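Local coordinates for peptide ABC transporter, peptide-binding protein (PDB 3O6P) that probably serves as the extracellular solute-binding component of a peptide ABC transporter, of which this chain is a C-terminal portion, presumably capturing peptides for import, at residues A162-F167 with D207-A212. Sequence-based numbering, arbitrary orientation.
Sequences ADPSSF and DDMLNA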
loop_
_atom_site.group_PDB
_atom_site.type_symbol
_atom_site.label_atom_id
_atom_site.label_comp_id
_atom_site.label_asym_id
_atom_site.label_seq_id
_atom_site.Cartn_x
_atom_site.Cartn_y
_atom_site.Cartn_z
ATOM N N ALA A 162 -5.101 -2.467 -18.753
ATOM C CA ALA A 162 -6.066 -2.433 -17.646
ATOM C C ALA A 162 -6.305 -3.783 -16.950
ATOM O O ALA A 162 -7.455 -4.189 -16.744
ATOM C CB ALA A 162 -7.395 -1.829 -18.133
ATOM N N ASP A 163 -5.234 -4.486 -16.595
ATOM C CA ASP A 163 -5.400 -5.735 -15.866
ATOM C C ASP A 163 -4.985 -5.648 -14.383
ATOM O O ASP A 163 -3.900 -5.161 -14.069
ATOM C CB ASP A 163 -4.680 -6.892 -16.542
ATOM C CG ASP A 163 -5.141 -8.224 -16.005
ATOM O OD1 ASP A 163 -6.214 -8.733 -16.446
ATOM O OD2 ASP A 163 -4.443 -8.745 -15.128
ATOM N N PRO A 164 -5.829 -6.171 -13.477
ATOM C CA PRO A 164 -5.518 -6.059 -12.056
ATOM C C PRO A 164 -4.190 -6.721 -11.678
ATOM O O PRO A 164 -3.533 -6.265 -10.761
ATOM C CB PRO A 164 -6.700 -6.773 -11.376
ATOM C CG PRO A 164 -7.796 -6.698 -12.383
ATOM C CD PRO A 164 -7.097 -6.892 -13.687
ATOM N N SER A 165 -3.773 -7.759 -12.413
ATOM C CA SER A 165 -2.527 -8.443 -12.083
ATOM C C SER A 165 -1.318 -7.522 -12.248
ATOM O O SER A 165 -0.292 -7.769 -11.628
ATOM C CB SER A 165 -2.335 -9.685 -12.952
ATOM O OG SER A 165 -2.145 -9.317 -14.302
ATOM N N SER A 166 -1.433 -6.487 -13.083
ATOM C CA SER A 166 -0.347 -5.520 -13.261
ATOM C C SER A 166 0.047 -4.943 -11.904
ATOM O O SER A 166 1.225 -4.725 -11.637
ATOM C CB SER A 166 -0.779 -4.403 -14.196
ATOM O OG SER A 166 0.267 -3.482 -14.417
ATOM N N PHE A 167 -0.945 -4.698 -11.053
ATOM C CA PHE A 167 -0.690 -4.181 -9.705
ATOM C C PHE A 167 -0.386 -5.283 -8.704
ATOM O O PHE A 167 0.533 -5.160 -7.885
ATOM C CB PHE A 167 -1.900 -3.383 -9.225
ATOM C CG PHE A 167 -2.083 -2.100 -9.975
ATOM C CD1 PHE A 167 -1.601 -0.893 -9.443
ATOM C CD2 PHE A 167 -2.703 -2.095 -11.241
ATOM C CE1 PHE A 167 -1.736 0.284 -10.150
ATOM C CE2 PHE A 167 -2.865 -0.909 -11.942
ATOM C CZ PHE A 167 -2.359 0.289 -11.397
ATOM N N ASP A 207 -11.483 -14.586 -9.815
ATOM C CA ASP A 207 -11.663 -14.824 -8.394
ATOM C C ASP A 207 -10.313 -14.888 -7.656
ATOM O O ASP A 207 -10.203 -14.424 -6.522
ATOM C CB ASP A 207 -12.522 -16.070 -8.151
ATOM C CG ASP A 207 -14.013 -15.828 -8.404
ATOM O OD1 ASP A 207 -14.440 -14.670 -8.598
ATOM O OD2 ASP A 207 -14.776 -16.817 -8.425
ATOM N N ASP A 208 -9.289 -15.454 -8.301
ATOM C CA ASP A 208 -7.931 -15.458 -7.725
ATOM C C ASP A 208 -7.405 -14.023 -7.531
ATOM O O ASP A 208 -6.835 -13.680 -6.477
ATOM C CB ASP A 208 -6.978 -16.251 -8.616
ATOM C CG ASP A 208 -7.134 -17.750 -8.445
ATOM O OD1 ASP A 208 -7.479 -18.195 -7.322
ATOM O OD2 ASP A 208 -6.867 -18.485 -9.416
HETATM N N MSE A 209 -7.627 -13.171 -8.526
HETATM C CA MSE A 209 -7.151 -11.794 -8.417
HETATM C C MSE A 209 -7.917 -11.030 -7.341
HETATM O O MSE A 209 -7.311 -10.273 -6.570
HETATM C CB MSE A 209 -7.227 -11.075 -9.754
HETATM C CG MSE A 209 -6.252 -11.691 -10.789
HETATM SE SE MSE A 209 -6.190 -10.694 -12.424
HETATM C CE MSE A 209 -8.030 -10.915 -12.997
ATOM N N LEU A 210 -9.242 -11.224 -7.274
ATOM C CA LEU A 210 -10.042 -10.614 -6.187
ATOM C C LEU A 210 -9.548 -11.048 -4.808
ATOM O O LEU A 210 -9.421 -10.225 -3.890
ATOM C CB LEU A 210 -11.518 -10.993 -6.316
ATOM C CG LEU A 210 -12.314 -10.271 -7.397
ATOM C CD1 LEU A 210 -13.689 -10.936 -7.463
ATOM C CD2 LEU A 210 -12.453 -8.799 -7.050
ATOM N N ASN A 211 -9.280 -12.346 -4.665
ATOM C CA ASN A 211 -8.748 -12.858 -3.422
ATOM C C ASN A 211 -7.371 -12.295 -3.069
ATOM O O ASN A 211 -7.101 -12.030 -1.880
ATOM C CB ASN A 211 -8.762 -14.393 -3.404
ATOM C CG ASN A 211 -10.129 -14.949 -3.073
ATOM O OD1 ASN A 211 -10.805 -14.442 -2.181
ATOM N ND2 ASN A 211 -10.541 -16.009 -3.787
ATOM N N ALA A 212 -6.533 -12.091 -4.088
ATOM C CA ALA A 212 -5.233 -11.441 -3.885
ATOM C C ALA A 212 -5.412 -10.024 -3.351
ATOM O O ALA A 212 -4.818 -9.647 -2.324
ATOM C CB ALA A 212 -4.412 -11.424 -5.169
#
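Met209, deposited as selenomethionine, reaches from helix 202-218 to the turn 163-165, its side chain crossing those of Asp163 and Pro164 at about a right angle. Met209 SE lies 3.8 Å from Asp163 OD2 and equally far from Ser165 N. Pro164 CB is 4.1 Å from Met209 SE. CA, CB, CG and SE of Met209 form an extended zigzag (chi2 -174°); the chain then bends at chi3 (-63°), which brings Met209 CE within 4.2 Å of Pro164 CD. A long, unbranched and polarisable side chain suits this place, since it can lie against both the proline ring and the polar turn. That turn is held by Asp163, whose OD2 accepts from Ser165 N at 3.0 Å, the donor standing well above the carboxylate plane. With chi1 at 66°, Ser165 OG turns back toward Asp163 and meets OD2 on its anti side. Arg205, one turn before Met209, forms a salt bridge with the same OD2 and probably offsets its charge. The missing N-H of Pro164 costs nothing in this turn, and Phe68 packs on both it and Met209. The arrangement is a helix-capping turn, Asp163 preceding helix 165-168, docked by a methionine onto helix 202-218.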